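Local coordinates for protein exopolyphosphatase (Aquifex aeolicus, PDB 1T6C) that probably hydrolyses the phosphoanhydride bonds of polyphosphate or guanosine pentaphosphate, as a calcium-binding member of the Ppx/GppA phosphatases with an actin-like fold, at residues G20-R25 with G43-L48; A15-G20 with V85-T90; G56-D61 with E91-A96; R62-I67 with L103-R108; G214-L219 with L293-W298. All coordinates share one frame; numbering follows the deposited sequence.

Interaction 1: G20-R25 with G43-L48; sequences GSYSVR and GRITSL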
# COMPACT_ATOMS: atom_id res chain seq x y z
N GLY A 20 -4.94 -5.05 8.90
CA GLY A 20 -5.79 -5.09 7.73
C GLY A 20 -6.72 -6.27 7.76
O GLY A 20 -6.76 -7.01 8.73
N SER A 21 -7.45 -6.45 6.66
CA SER A 21 -8.41 -7.55 6.53
C SER A 21 -7.72 -8.90 6.34
O SER A 21 -8.37 -9.93 6.51
CB SER A 21 -9.44 -7.27 5.42
OG SER A 21 -8.81 -6.99 4.20
N TYR A 22 -6.44 -8.89 5.98
CA TYR A 22 -5.70 -10.13 5.73
C TYR A 22 -4.58 -10.37 6.73
O TYR A 22 -4.46 -11.42 7.31
CB TYR A 22 -5.14 -10.09 4.31
CG TYR A 22 -4.54 -11.38 3.81
CD1 TYR A 22 -5.32 -12.52 3.68
CD2 TYR A 22 -3.20 -11.45 3.43
CE1 TYR A 22 -4.77 -13.70 3.19
CE2 TYR A 22 -2.65 -12.62 2.96
CZ TYR A 22 -3.44 -13.74 2.85
OH TYR A 22 -2.89 -14.91 2.37
N SER A 23 -3.76 -9.34 6.96
CA SER A 23 -2.58 -9.49 7.79
C SER A 23 -2.50 -8.41 8.86
O SER A 23 -3.10 -7.33 8.73
CB SER A 23 -1.31 -9.47 6.93
OG SER A 23 -1.10 -8.21 6.34
N VAL A 24 -1.78 -8.74 9.92
CA VAL A 24 -1.41 -7.84 10.99
C VAL A 24 0.11 -7.74 10.97
O VAL A 24 0.80 -8.75 11.06
CB VAL A 24 -1.88 -8.39 12.35
CG1 VAL A 24 -1.60 -7.39 13.48
CG2 VAL A 24 -3.39 -8.74 12.29
N ARG A 25 0.61 -6.52 10.86
CA ARG A 25 2.05 -6.31 10.60
C ARG A 25 2.68 -5.34 11.56
O ARG A 25 2.05 -4.34 11.91
CB ARG A 25 2.25 -5.84 9.19
CG ARG A 25 1.94 -6.97 8.18
CD ARG A 25 2.20 -6.65 6.79
NE ARG A 25 3.61 -6.43 6.55
CZ ARG A 25 4.12 -6.28 5.35
NH1 ARG A 25 3.34 -6.36 4.28
NH2 ARG A 25 5.42 -6.07 5.22
N GLY A 43 4.89 -10.24 10.32
CA GLY A 43 3.64 -10.27 9.62
C GLY A 43 2.94 -11.56 9.97
O GLY A 43 3.58 -12.61 10.04
N ARG A 44 1.65 -11.49 10.21
CA ARG A 44 0.88 -12.70 10.47
C ARG A 44 -0.45 -12.55 9.74
O ARG A 44 -1.12 -11.52 9.85
CB ARG A 44 0.65 -12.91 11.97
CG ARG A 44 1.83 -13.53 12.72
CD ARG A 44 2.92 -12.56 13.17
NE ARG A 44 4.23 -13.19 13.40
CZ ARG A 44 4.62 -13.74 14.56
NH1 ARG A 44 3.81 -13.76 15.62
NH2 ARG A 44 5.82 -14.29 14.66
N ILE A 45 -0.87 -13.61 9.03
CA ILE A 45 -2.14 -13.59 8.35
C ILE A 45 -3.20 -14.02 9.37
O ILE A 45 -3.11 -15.11 9.94
CB ILE A 45 -2.12 -14.51 7.10
CG1 ILE A 45 -1.10 -14.00 6.06
CG2 ILE A 45 -3.54 -14.64 6.50
CD1 ILE A 45 -0.66 -15.04 4.99
N THR A 46 -4.15 -13.13 9.67
CA THR A 46 -5.26 -13.50 10.55
C THR A 46 -6.65 -13.40 9.91
O THR A 46 -7.62 -13.73 10.54
CB THR A 46 -5.26 -12.67 11.85
OG1 THR A 46 -5.57 -11.30 11.57
CG2 THR A 46 -3.89 -12.69 12.53
N SER A 47 -6.71 -12.92 8.68
CA SER A 47 -7.93 -12.88 7.89
C SER A 47 -9.11 -12.29 8.64
O SER A 47 -10.19 -12.90 8.70
CB SER A 47 -8.26 -14.29 7.36
OG SER A 47 -7.12 -14.85 6.72
N LEU A 48 -8.93 -11.10 9.21
CA LEU A 48 -10.02 -10.44 9.93
C LEU A 48 -11.24 -10.12 9.05
O LEU A 48 -12.35 -9.98 9.56
CB LEU A 48 -9.55 -9.12 10.57
CG LEU A 48 -9.11 -9.15 12.02
CD1 LEU A 48 -8.63 -7.74 12.39
CD2 LEU A 48 -10.19 -9.59 13.02
O HOH W 1 -6.42 -9.70 9.26

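Interaction 2: A15-G20 with V85-T90; sequences ASIDIG and VKAVAT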
# COMPACT_ATOMS: atom_id res chain seq x y z
N ALA A 15 7.87 2.23 16.36
CA ALA A 15 7.21 1.12 15.72
C ALA A 15 5.84 1.48 15.21
O ALA A 15 5.16 2.36 15.75
CB ALA A 15 7.06 -0.01 16.68
N SER A 16 5.41 0.72 14.21
CA SER A 16 4.07 0.83 13.65
C SER A 16 3.46 -0.55 13.61
O SER A 16 4.18 -1.52 13.40
CB SER A 16 4.05 1.46 12.24
OG SER A 16 4.68 0.63 11.31
N ILE A 17 2.16 -0.60 13.83
CA ILE A 17 1.36 -1.83 13.66
C ILE A 17 0.24 -1.44 12.72
O ILE A 17 -0.42 -0.42 12.91
CB ILE A 17 0.83 -2.29 15.00
CG1 ILE A 17 1.98 -2.77 15.88
CG2 ILE A 17 -0.20 -3.38 14.79
CD1 ILE A 17 1.57 -3.13 17.29
N ASP A 18 0.04 -2.25 11.69
CA ASP A 18 -1.06 -2.09 10.74
C ASP A 18 -1.90 -3.36 10.72
O ASP A 18 -1.40 -4.44 10.48
CB ASP A 18 -0.61 -1.62 9.37
CG ASP A 18 0.21 -2.57 8.67
OD1 ASP A 18 1.35 -2.82 9.16
OD2 ASP A 18 -0.17 -3.10 7.59
N ILE A 19 -3.18 -3.17 11.00
CA ILE A 19 -4.15 -4.24 11.04
C ILE A 19 -5.01 -4.08 9.80
O ILE A 19 -5.75 -3.11 9.68
CB ILE A 19 -5.01 -4.12 12.32
CG1 ILE A 19 -4.15 -4.25 13.58
CG2 ILE A 19 -6.17 -5.13 12.28
CD1 ILE A 19 -4.92 -4.00 14.85
N GLY A 20 -4.94 -5.05 8.90
CA GLY A 20 -5.79 -5.09 7.73
C GLY A 20 -6.72 -6.27 7.76
O GLY A 20 -6.76 -7.01 8.73
N VAL A 85 5.06 4.14 19.62
CA VAL A 85 4.31 3.10 18.92
C VAL A 85 3.00 3.71 18.44
O VAL A 85 2.29 4.37 19.21
CB VAL A 85 3.96 1.95 19.85
CG1 VAL A 85 3.11 0.92 19.12
CG2 VAL A 85 5.20 1.35 20.42
N LYS A 86 2.66 3.47 17.17
CA LYS A 86 1.39 3.90 16.59
C LYS A 86 0.78 2.69 15.89
O LYS A 86 1.43 2.04 15.06
CB LYS A 86 1.56 5.05 15.61
CG LYS A 86 0.32 5.48 14.88
CD LYS A 86 -0.67 6.16 15.80
CE LYS A 86 -2.01 6.35 15.15
NZ LYS A 86 -2.87 7.23 16.01
N ALA A 87 -0.43 2.36 16.26
CA ALA A 87 -1.15 1.22 15.66
C ALA A 87 -2.39 1.71 14.95
O ALA A 87 -3.15 2.56 15.47
CB ALA A 87 -1.51 0.24 16.70
N VAL A 88 -2.59 1.21 13.73
CA VAL A 88 -3.71 1.63 12.89
C VAL A 88 -4.45 0.42 12.35
O VAL A 88 -3.86 -0.65 12.20
CB VAL A 88 -3.28 2.58 11.73
CG1 VAL A 88 -2.61 3.84 12.22
CG2 VAL A 88 -2.38 1.87 10.74
N ALA A 89 -5.71 0.63 12.03
CA ALA A 89 -6.52 -0.37 11.34
C ALA A 89 -7.15 0.29 10.12
O ALA A 89 -7.48 1.46 10.17
CB ALA A 89 -7.56 -0.93 12.26
N THR A 90 -7.36 -0.50 9.08
CA THR A 90 -7.94 -0.02 7.82
C THR A 90 -9.44 0.08 7.88
O THR A 90 -10.10 -0.60 8.71
CB THR A 90 -7.64 -1.03 6.68
OG1 THR A 90 -8.30 -2.28 6.95
CG2 THR A 90 -6.24 -1.35 6.55

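Interaction 3: G56-D61 with E91-A96; sequences GRLQED and EAIRRA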
# COMPACT_ATOMS: atom_id res chain seq x y z
N GLY A 56 -21.72 -9.02 8.18
CA GLY A 56 -21.51 -7.71 8.77
C GLY A 56 -20.63 -7.68 10.02
O GLY A 56 -20.52 -6.62 10.62
N ARG A 57 -20.01 -8.80 10.41
CA ARG A 57 -19.26 -8.90 11.67
C ARG A 57 -17.87 -9.53 11.49
O ARG A 57 -17.65 -10.34 10.58
CB ARG A 57 -20.02 -9.73 12.68
CG ARG A 57 -21.30 -9.10 13.19
CD ARG A 57 -22.15 -10.01 14.08
NE ARG A 57 -21.53 -10.30 15.37
CZ ARG A 57 -21.42 -9.43 16.38
NH1 ARG A 57 -21.89 -8.18 16.28
NH2 ARG A 57 -20.83 -9.81 17.51
N LEU A 58 -16.94 -9.15 12.37
CA LEU A 58 -15.67 -9.86 12.53
C LEU A 58 -15.96 -11.15 13.23
O LEU A 58 -16.71 -11.18 14.19
CB LEU A 58 -14.70 -9.06 13.40
CG LEU A 58 -14.37 -7.63 12.96
CD1 LEU A 58 -13.40 -7.00 13.96
CD2 LEU A 58 -13.83 -7.55 11.58
N GLN A 59 -15.38 -12.23 12.74
CA GLN A 59 -15.60 -13.53 13.35
C GLN A 59 -14.75 -13.70 14.59
O GLN A 59 -13.60 -13.24 14.65
CB GLN A 59 -15.32 -14.65 12.34
CG GLN A 59 -16.22 -14.61 11.11
CD GLN A 59 -17.71 -14.59 11.46
OE1 GLN A 59 -18.38 -13.54 11.34
NE2 GLN A 59 -18.23 -15.73 11.93
N GLU A 60 -15.31 -14.36 15.58
CA GLU A 60 -14.66 -14.46 16.88
C GLU A 60 -13.32 -15.14 16.82
O GLU A 60 -12.41 -14.72 17.50
CB GLU A 60 -15.56 -15.18 17.89
CG GLU A 60 -16.78 -14.37 18.31
CD GLU A 60 -16.43 -13.05 18.97
OE1 GLU A 60 -15.34 -12.91 19.54
OE2 GLU A 60 -17.28 -12.14 18.94
N ASP A 61 -13.18 -16.20 16.01
CA ASP A 61 -11.90 -16.91 15.96
C ASP A 61 -10.80 -16.04 15.33
O ASP A 61 -9.63 -16.16 15.71
CB ASP A 61 -12.04 -18.26 15.26
CG ASP A 61 -12.36 -18.14 13.80
OD1 ASP A 61 -13.24 -17.35 13.44
OD2 ASP A 61 -11.79 -18.82 12.92
N GLU A 91 -9.99 0.85 6.94
CA GLU A 91 -11.44 1.09 6.85
C GLU A 91 -12.22 -0.21 6.59
O GLU A 91 -13.38 -0.27 6.92
CB GLU A 91 -11.77 2.12 5.76
CG GLU A 91 -13.07 2.91 6.00
CD GLU A 91 -14.00 2.89 4.82
OE1 GLU A 91 -13.59 3.37 3.74
OE2 GLU A 91 -15.15 2.42 4.96
N ALA A 92 -11.58 -1.24 6.05
CA ALA A 92 -12.21 -2.55 5.89
C ALA A 92 -12.61 -3.17 7.24
O ALA A 92 -13.55 -3.95 7.33
CB ALA A 92 -11.29 -3.47 5.14
N ILE A 93 -11.88 -2.83 8.30
CA ILE A 93 -12.21 -3.30 9.64
C ILE A 93 -13.39 -2.47 10.11
O ILE A 93 -14.33 -2.99 10.71
CB ILE A 93 -10.98 -3.18 10.60
CG1 ILE A 93 -9.75 -3.91 10.03
CG2 ILE A 93 -11.33 -3.69 12.00
CD1 ILE A 93 -9.94 -5.39 9.66
N ARG A 94 -13.37 -1.17 9.82
CA ARG A 94 -14.46 -0.29 10.22
C ARG A 94 -15.80 -0.77 9.68
O ARG A 94 -16.82 -0.63 10.34
CB ARG A 94 -14.20 1.16 9.75
CG ARG A 94 -15.16 2.15 10.40
CD ARG A 94 -14.98 3.59 9.99
NE ARG A 94 -15.36 3.81 8.59
CZ ARG A 94 -16.62 3.92 8.14
NH1 ARG A 94 -17.66 3.88 8.95
NH2 ARG A 94 -16.83 4.08 6.84
N ARG A 95 -15.78 -1.32 8.46
CA ARG A 95 -16.97 -1.90 7.83
C ARG A 95 -17.70 -2.87 8.77
O ARG A 95 -18.92 -2.94 8.74
CB ARG A 95 -16.60 -2.62 6.51
CG ARG A 95 -16.99 -1.89 5.24
CD ARG A 95 -16.16 -0.64 4.92
NE ARG A 95 -16.32 -0.25 3.51
CZ ARG A 95 -15.59 -0.73 2.48
NH1 ARG A 95 -14.61 -1.62 2.67
NH2 ARG A 95 -15.85 -0.31 1.24
N ALA A 96 -16.96 -3.62 9.58
CA ALA A 96 -17.56 -4.55 10.56
C ALA A 96 -18.27 -3.86 11.73
O ALA A 96 -17.79 -2.86 12.28
CB ALA A 96 -16.51 -5.53 11.09

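Interaction 4: R62-I67 with L103-R108; sequences RIEETI and LERVKR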
# COMPACT_ATOMS: atom_id res chain seq x y z
N ARG A 62 -11.18 -15.16 14.40
CA ARG A 62 -10.25 -14.23 13.76
C ARG A 62 -9.88 -13.08 14.72
O ARG A 62 -8.73 -12.63 14.75
CB ARG A 62 -10.86 -13.63 12.49
CG ARG A 62 -11.36 -14.62 11.46
CD ARG A 62 -10.27 -15.49 10.85
NE ARG A 62 -9.96 -16.65 11.68
CZ ARG A 62 -8.77 -16.98 12.16
NH1 ARG A 62 -7.70 -16.25 11.91
NH2 ARG A 62 -8.63 -18.08 12.89
N ILE A 63 -10.84 -12.65 15.53
CA ILE A 63 -10.56 -11.69 16.61
C ILE A 63 -9.55 -12.30 17.58
O ILE A 63 -8.60 -11.65 17.99
CB ILE A 63 -11.85 -11.29 17.37
CG1 ILE A 63 -12.66 -10.30 16.55
CG2 ILE A 63 -11.54 -10.75 18.77
CD1 ILE A 63 -14.06 -10.04 17.10
N GLU A 64 -9.78 -13.53 18.01
CA GLU A 64 -8.93 -14.09 19.06
C GLU A 64 -7.52 -14.29 18.55
O GLU A 64 -6.56 -14.02 19.28
CB GLU A 64 -9.50 -15.44 19.52
CG GLU A 64 -10.82 -15.32 20.23
CD GLU A 64 -10.72 -14.70 21.61
OE1 GLU A 64 -9.60 -14.53 22.16
OE2 GLU A 64 -11.79 -14.42 22.18
N GLU A 65 -7.37 -14.75 17.32
CA GLU A 65 -6.04 -14.92 16.76
C GLU A 65 -5.35 -13.55 16.64
O GLU A 65 -4.15 -13.42 16.90
CB GLU A 65 -6.04 -15.59 15.39
CG GLU A 65 -4.63 -15.93 14.96
CD GLU A 65 -4.52 -16.71 13.66
OE1 GLU A 65 -5.56 -17.08 13.11
OE2 GLU A 65 -3.38 -16.94 13.19
N THR A 66 -6.12 -12.55 16.23
CA THR A 66 -5.55 -11.21 16.04
C THR A 66 -5.09 -10.64 17.39
O THR A 66 -3.98 -10.12 17.48
CB THR A 66 -6.56 -10.29 15.36
OG1 THR A 66 -6.86 -10.76 14.04
CG2 THR A 66 -5.97 -8.89 15.13
N ILE A 67 -5.88 -10.83 18.44
CA ILE A 67 -5.48 -10.40 19.77
C ILE A 67 -4.18 -11.13 20.19
O ILE A 67 -3.28 -10.50 20.73
CB ILE A 67 -6.63 -10.58 20.79
CG1 ILE A 67 -7.72 -9.55 20.50
CG2 ILE A 67 -6.14 -10.45 22.23
CD1 ILE A 67 -8.92 -9.69 21.34
N LEU A 103 -11.79 -3.44 19.13
CA LEU A 103 -10.75 -2.47 19.50
C LEU A 103 -10.68 -2.18 21.01
O LEU A 103 -9.61 -1.86 21.56
CB LEU A 103 -11.04 -1.12 18.83
CG LEU A 103 -11.11 -1.03 17.31
CD1 LEU A 103 -11.64 0.33 16.87
CD2 LEU A 103 -9.76 -1.26 16.71
N GLU A 104 -11.84 -2.24 21.67
CA GLU A 104 -11.89 -2.15 23.13
C GLU A 104 -11.19 -3.33 23.79
O GLU A 104 -10.47 -3.16 24.77
CB GLU A 104 -13.35 -2.05 23.63
CG GLU A 104 -13.51 -2.18 25.15
CD GLU A 104 -12.93 -1.02 25.95
OE1 GLU A 104 -12.58 0.03 25.36
OE2 GLU A 104 -12.87 -1.16 27.19
N ARG A 105 -11.38 -4.53 23.27
CA ARG A 105 -10.62 -5.68 23.80
C ARG A 105 -9.11 -5.45 23.65
O ARG A 105 -8.35 -5.81 24.51
CB ARG A 105 -10.99 -6.98 23.09
CG ARG A 105 -12.36 -7.53 23.44
CD ARG A 105 -12.56 -8.95 22.92
NE ARG A 105 -11.63 -9.88 23.57
CZ ARG A 105 -11.39 -11.13 23.16
NH1 ARG A 105 -12.05 -11.65 22.14
NH2 ARG A 105 -10.50 -11.87 23.82
N VAL A 106 -8.70 -4.84 22.54
CA VAL A 106 -7.28 -4.62 22.34
C VAL A 106 -6.72 -3.63 23.39
O VAL A 106 -5.65 -3.82 23.92
CB VAL A 106 -6.96 -4.17 20.90
CG1 VAL A 106 -5.49 -3.84 20.73
CG2 VAL A 106 -7.35 -5.25 19.91
N LYS A 107 -7.50 -2.62 23.74
CA LYS A 107 -7.07 -1.68 24.76
C LYS A 107 -6.88 -2.40 26.08
O LYS A 107 -5.90 -2.21 26.78
CB LYS A 107 -8.13 -0.58 24.94
CG LYS A 107 -8.25 0.32 23.71
CD LYS A 107 -9.42 1.28 23.76
CE LYS A 107 -9.58 1.95 22.39
NZ LYS A 107 -10.75 2.85 22.29
N ARG A 108 -7.87 -3.21 26.42
CA ARG A 108 -7.92 -3.80 27.75
C ARG A 108 -6.93 -4.96 27.89
O ARG A 108 -6.30 -5.12 28.93
CB ARG A 108 -9.34 -4.31 28.07
CG ARG A 108 -10.44 -3.27 28.03
CD ARG A 108 -10.56 -2.37 29.24
NE ARG A 108 -9.49 -1.39 29.37
CZ ARG A 108 -9.45 -0.22 28.72
NH1 ARG A 108 -10.39 0.11 27.85
NH2 ARG A 108 -8.45 0.60 28.93

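Interaction 5: G214-L219 with L293-W298; sequences GTITTL and LIVSDW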
# COMPACT_ATOMS: atom_id res chain seq x y z
N GLY A 214 2.25 -3.06 -4.36
CA GLY A 214 2.73 -4.33 -4.84
C GLY A 214 2.82 -4.47 -6.33
O GLY A 214 3.71 -5.15 -6.87
N THR A 215 1.91 -3.82 -7.04
CA THR A 215 1.98 -3.84 -8.49
C THR A 215 3.24 -3.15 -9.01
O THR A 215 3.99 -3.73 -9.78
CB THR A 215 0.73 -3.19 -9.11
OG1 THR A 215 -0.46 -3.91 -8.69
CG2 THR A 215 0.83 -3.31 -10.62
N ILE A 216 3.43 -1.91 -8.59
CA ILE A 216 4.50 -1.10 -9.18
C ILE A 216 5.91 -1.56 -8.76
O ILE A 216 6.87 -1.48 -9.55
CB ILE A 216 4.23 0.40 -8.94
CG1 ILE A 216 4.98 1.24 -9.98
CG2 ILE A 216 4.54 0.78 -7.52
CD1 ILE A 216 4.38 1.18 -11.38
N THR A 217 6.07 -2.08 -7.55
CA THR A 217 7.37 -2.59 -7.15
C THR A 217 7.66 -3.90 -7.87
O THR A 217 8.80 -4.16 -8.22
CB THR A 217 7.51 -2.80 -5.62
OG1 THR A 217 6.42 -3.58 -5.10
CG2 THR A 217 7.46 -1.46 -4.89
N THR A 218 6.65 -4.73 -8.09
CA THR A 218 6.84 -5.93 -8.92
C THR A 218 7.23 -5.55 -10.33
O THR A 218 8.15 -6.13 -10.88
CB THR A 218 5.59 -6.78 -8.92
OG1 THR A 218 5.33 -7.23 -7.58
CG2 THR A 218 5.80 -8.03 -9.76
N LEU A 219 6.57 -4.53 -10.89
CA LEU A 219 6.92 -4.05 -12.23
C LEU A 219 8.36 -3.57 -12.32
O LEU A 219 9.09 -3.92 -13.25
CB LEU A 219 5.96 -2.94 -12.67
CG LEU A 219 4.80 -3.18 -13.60
CD1 LEU A 219 4.51 -1.89 -14.32
CD2 LEU A 219 5.01 -4.30 -14.60
N LEU A 293 7.35 7.78 -13.79
CA LEU A 293 7.18 7.87 -12.37
C LEU A 293 8.40 7.25 -11.68
O LEU A 293 9.18 6.53 -12.31
CB LEU A 293 5.90 7.18 -11.91
CG LEU A 293 5.73 5.69 -12.22
CD1 LEU A 293 6.57 4.78 -11.32
CD2 LEU A 293 4.23 5.32 -12.13
N ILE A 294 8.54 7.55 -10.41
CA ILE A 294 9.56 6.99 -9.54
C ILE A 294 8.89 5.99 -8.60
O ILE A 294 7.82 6.26 -8.09
CB ILE A 294 10.26 8.13 -8.70
CG1 ILE A 294 10.74 9.25 -9.62
CG2 ILE A 294 11.46 7.58 -7.91
CD1 ILE A 294 11.30 10.47 -8.88
N VAL A 295 9.54 4.86 -8.38
CA VAL A 295 9.00 3.78 -7.54
C VAL A 295 9.47 3.96 -6.11
O VAL A 295 10.63 4.20 -5.84
CB VAL A 295 9.40 2.40 -8.11
CG1 VAL A 295 8.89 1.25 -7.23
CG2 VAL A 295 8.85 2.27 -9.55
N SER A 296 8.54 3.80 -5.17
CA SER A 296 8.87 3.73 -3.75
C SER A 296 8.57 2.36 -3.19
O SER A 296 7.49 1.82 -3.41
CB SER A 296 8.06 4.76 -2.96
OG SER A 296 8.38 4.64 -1.58
N ASP A 297 9.53 1.82 -2.46
CA ASP A 297 9.33 0.62 -1.65
C ASP A 297 8.63 0.90 -0.32
O ASP A 297 8.10 -0.01 0.28
CB ASP A 297 10.66 -0.09 -1.38
CG ASP A 297 10.47 -1.39 -0.65
OD1 ASP A 297 10.80 -1.45 0.57
OD2 ASP A 297 9.97 -2.38 -1.21
N TRP A 298 8.63 2.15 0.13
CA TRP A 298 7.98 2.55 1.37
C TRP A 298 6.59 3.17 1.15
O TRP A 298 6.35 3.87 0.17
CB TRP A 298 8.87 3.57 2.06
CG TRP A 298 10.04 2.96 2.80
CD1 TRP A 298 10.58 1.72 2.62
CD2 TRP A 298 10.78 3.57 3.86
NE1 TRP A 298 11.61 1.51 3.52
CE2 TRP A 298 11.76 2.64 4.28
CE3 TRP A 298 10.69 4.80 4.53
CZ2 TRP A 298 12.64 2.91 5.33
CZ3 TRP A 298 11.58 5.07 5.58
CH2 TRP A 298 12.54 4.13 5.95

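Interaction 1: G20-R25 with G43-L48
At the open end of the beta hairpin formed by strands 23-32 and 35-45, Tyr22 and Val24 meet residues 44-47 where antiparallel pairing passes into loop. Val24 and Arg44 are the hydrogen-bonded pair: Val24 N reaches Arg44 O at 2.9 Å, and Arg44 N answers to Val24 O. Before the strand, Tyr22 O is gripped by two successive amides, Thr46 N at 2.9 Å and Ser47 N at 3.0 Å, the latter from above the carbonyl plane. With CG anti to the backbone N (chi1 -171°), the Tyr22 ring comes over Ile45, whose CG2 makes a CH-pi contact 3.8 Å from the ring centroid; a branched chain suits this, since CD1 also reaches Tyr22 OH. On the other sheet face Val24 CG2 lies 3.4 Å from Thr46 OG1, a hydroxyl hydrogen-bonded to Thr66 of helix 60-79. A water binds this hydroxyl too, donates to Gly20 O and accepts from Leu48 N, bridging the loops. Gly20 and Ser21 precede the hairpin in a turn that probably corresponds to the phosphate-binding turn between the first two strands of actin-like ATPases.

Interaction 2: A15-G20 with V85-T90
Ile17 overlaps Ala87 from the neighbouring parallel strand, CB to CB at 3.8 Å, and the same pairing recurs two residues further on, where Ile19 CB meets Ala89 CB at 4.1 Å. The small alanines suit these places: each offers one methyl group beside a branched isoleucine, so bulk on one strand sits against little on the other. On the opposite face of the sheet Val88 CG2 approaches Asp18 CB at 4.1 Å; with CG1 anti to the carbonyl carbon (chi1 -59°), CG2 falls between the backbone N and the carbonyl carbon, where it also nears Ile17 O. Five backbone bonds sew the strands together in regular parallel fashion, from Lys86 N to Ala15 O through to Thr90 N, which donates to Ile19 O at 3.1 Å. Thr90 then holds the N-cap position of helix 91-94. Its CG2 lies 3.6 Å from Ile19 O, and its OG1 3.8 Å from Gly20 CA. An alanine in place of Thr90 would lack both branches and is likely to leave a gap beside Gly20 and the N-cap position without its hydroxyl. Leu70 and Ile77 of helix 60-79 cover the Ile17 face. The other face meets helix 300-313, whose Arg301, near its N-terminal end, salt-bridges Asp18 OD2 in one of the two conformers of that aspartate; the carbonyl O of Arg301 accepts a hydrogen bond from Ser16 OG, while strands 23-32 and 114-116 flank the pair.

Interaction 3: G56-D61 with E91-A96
Leu58 and Ala96 pack together where the loop before helix 60-79 passes residues 93-96, at the periphery of the actin-like domain. Apolar contact carries the interface. Leu58, with CG anti to its carbonyl carbon (chi1 -56°), sends CD2 to 3.4 Å from Ala96 CB, a close approach for two methyl carbons, and its other methyl, CD1, lies 4.4 Å from Ile93 CG2. A methyl side chain suits position 96, where the leucine comes so near, while Val52 of helix 52-55 touches both residues. Backbone packing adds Gly56, whose O lies 3.6 Å from Ala96 CA; its positive phi of 70°, favourable for glycine, lets the chain leave helix 52-55. No hydrogen bond joins the two segments themselves, but Asn98 OD1 accepts from Leu58 N and Gly56 bonds Lys97 through the backbone, so the residues just after Ala96 tie the loop down. Charged groups lie apart: in one of its two conformers, so doubtfully, Glu91 OE2 takes a weak bond from Arg94 NH2 and a purely electrostatic approach from Arg95 NE. The turn at residues 93-96 is fastened by Ala96 N, which donates to Ile93 O over 2.9 Å.

Interaction 4: R62-I67 with L103-R108
Bends in Arg105 at chi3 (64°) and in Glu64 at chi2 (-71°) bring a guanidinium and a carboxylate together between two packed helices, 60-79 and 99-109, whose local axes run 10.8 Å apart, inclined to each other by 30°. The ion pair bridges the exposed side of this helix-helix packing, at the edge of the actin-like domain. Arg105 NH1 donates to Glu64 OE2 at 2.8 Å, reaching that oxygen from above the carboxylate plane; NH2 adds weak bonds to both carboxylate oxygens, and the two flat groups are turned well away from coplanar. Arg105 NE has a second acid, Glu109, so the guanidinium is held from two sides and probably stays charged. Beneath it the packing is apolar. Ile67 CD1 sits over the centre of one guanidinium face, 3.4 Å from CZ of Arg105, and Ile63 CG2 comes within 3.5 Å of Arg105 NH1. Arginine suits the place because its flat end can lie on an isoleucine methyl while its edge meets an acid. Deeper in, Ile67 CG1 approaches Val106 CG2 at 4.4 Å. A leucine in place of Arg105 would probably leave Glu64 without its mate across the helices and Ile67 CD1 without its flat cover. On the sheet side of helix 60-79, Arg62 O accepts from Thr66 N and, on the opposite face of its carbonyl plane, from Thr66 OG1 at 2.7 Å.

Interaction 5: G214-L219 with L293-W298
Gly214 O is gripped by two groups of Thr218, the hydroxyl OG1 donating at 2.7 Å and the amide N at 3.2 Å, which secures the first turn of the helix whose Ile216 and Thr217 pack on Val295. The local axes of 214-219 and 293-296 are inclined by 103° and come within 8.3 Å. The Ile216 and Leu293 side chains reach toward each other tip to tip, with Ile216 CG1 4.1 Å from Leu293 CD1, and Ile216 slides past Val295, CG1 to CG2 at 4.0 Å. With Thr217 OG1 between its backbone N and carbonyl carbon (chi1 51°), the hydroxyl hydrogen-bonds Gly213 O, and CG2 lies 3.6 Å from Ser296 O and 3.9 Å from Val295 CG1. Threonine suits this spot, having one arm for the helix backbone and one for the sheet. Further on, Ser296 OG donates to a lone pair of Trp298 O at 2.8 Å. Leu239 of the edge strand and Phe281 of helix 274-288 extend the apolar core. Since no hydrogen bond crosses between these segments, helix and sheet are joined by the fit of carbon surfaces, while Thr217 OG1 and Asp297 OD2 find partners in Gly213 and Tyr229.

Four contacts cluster in one half of the molecule, and interaction 5 stands across the chain's centre. Interactions 1 and 2 share Gly20 and the mixed sheet in which strands 35-45, 23-32, 12-19 and 84-89 lie in that order; their centres are 11 Å apart, with interaction 1 nested inside the loop closed by 2. Interaction 3 uses the loop leading into helix 60-79, and interaction 4 the helix itself; their segments alternate along the chain, and Thr66 and Arg62 tie the helix to interaction 1. Interaction 5 comes last, in the second sheet, its centre 21 Å from that of interaction 2. This division fits the two-lobed actin-like fold, with calcium held by residues of the second sheet.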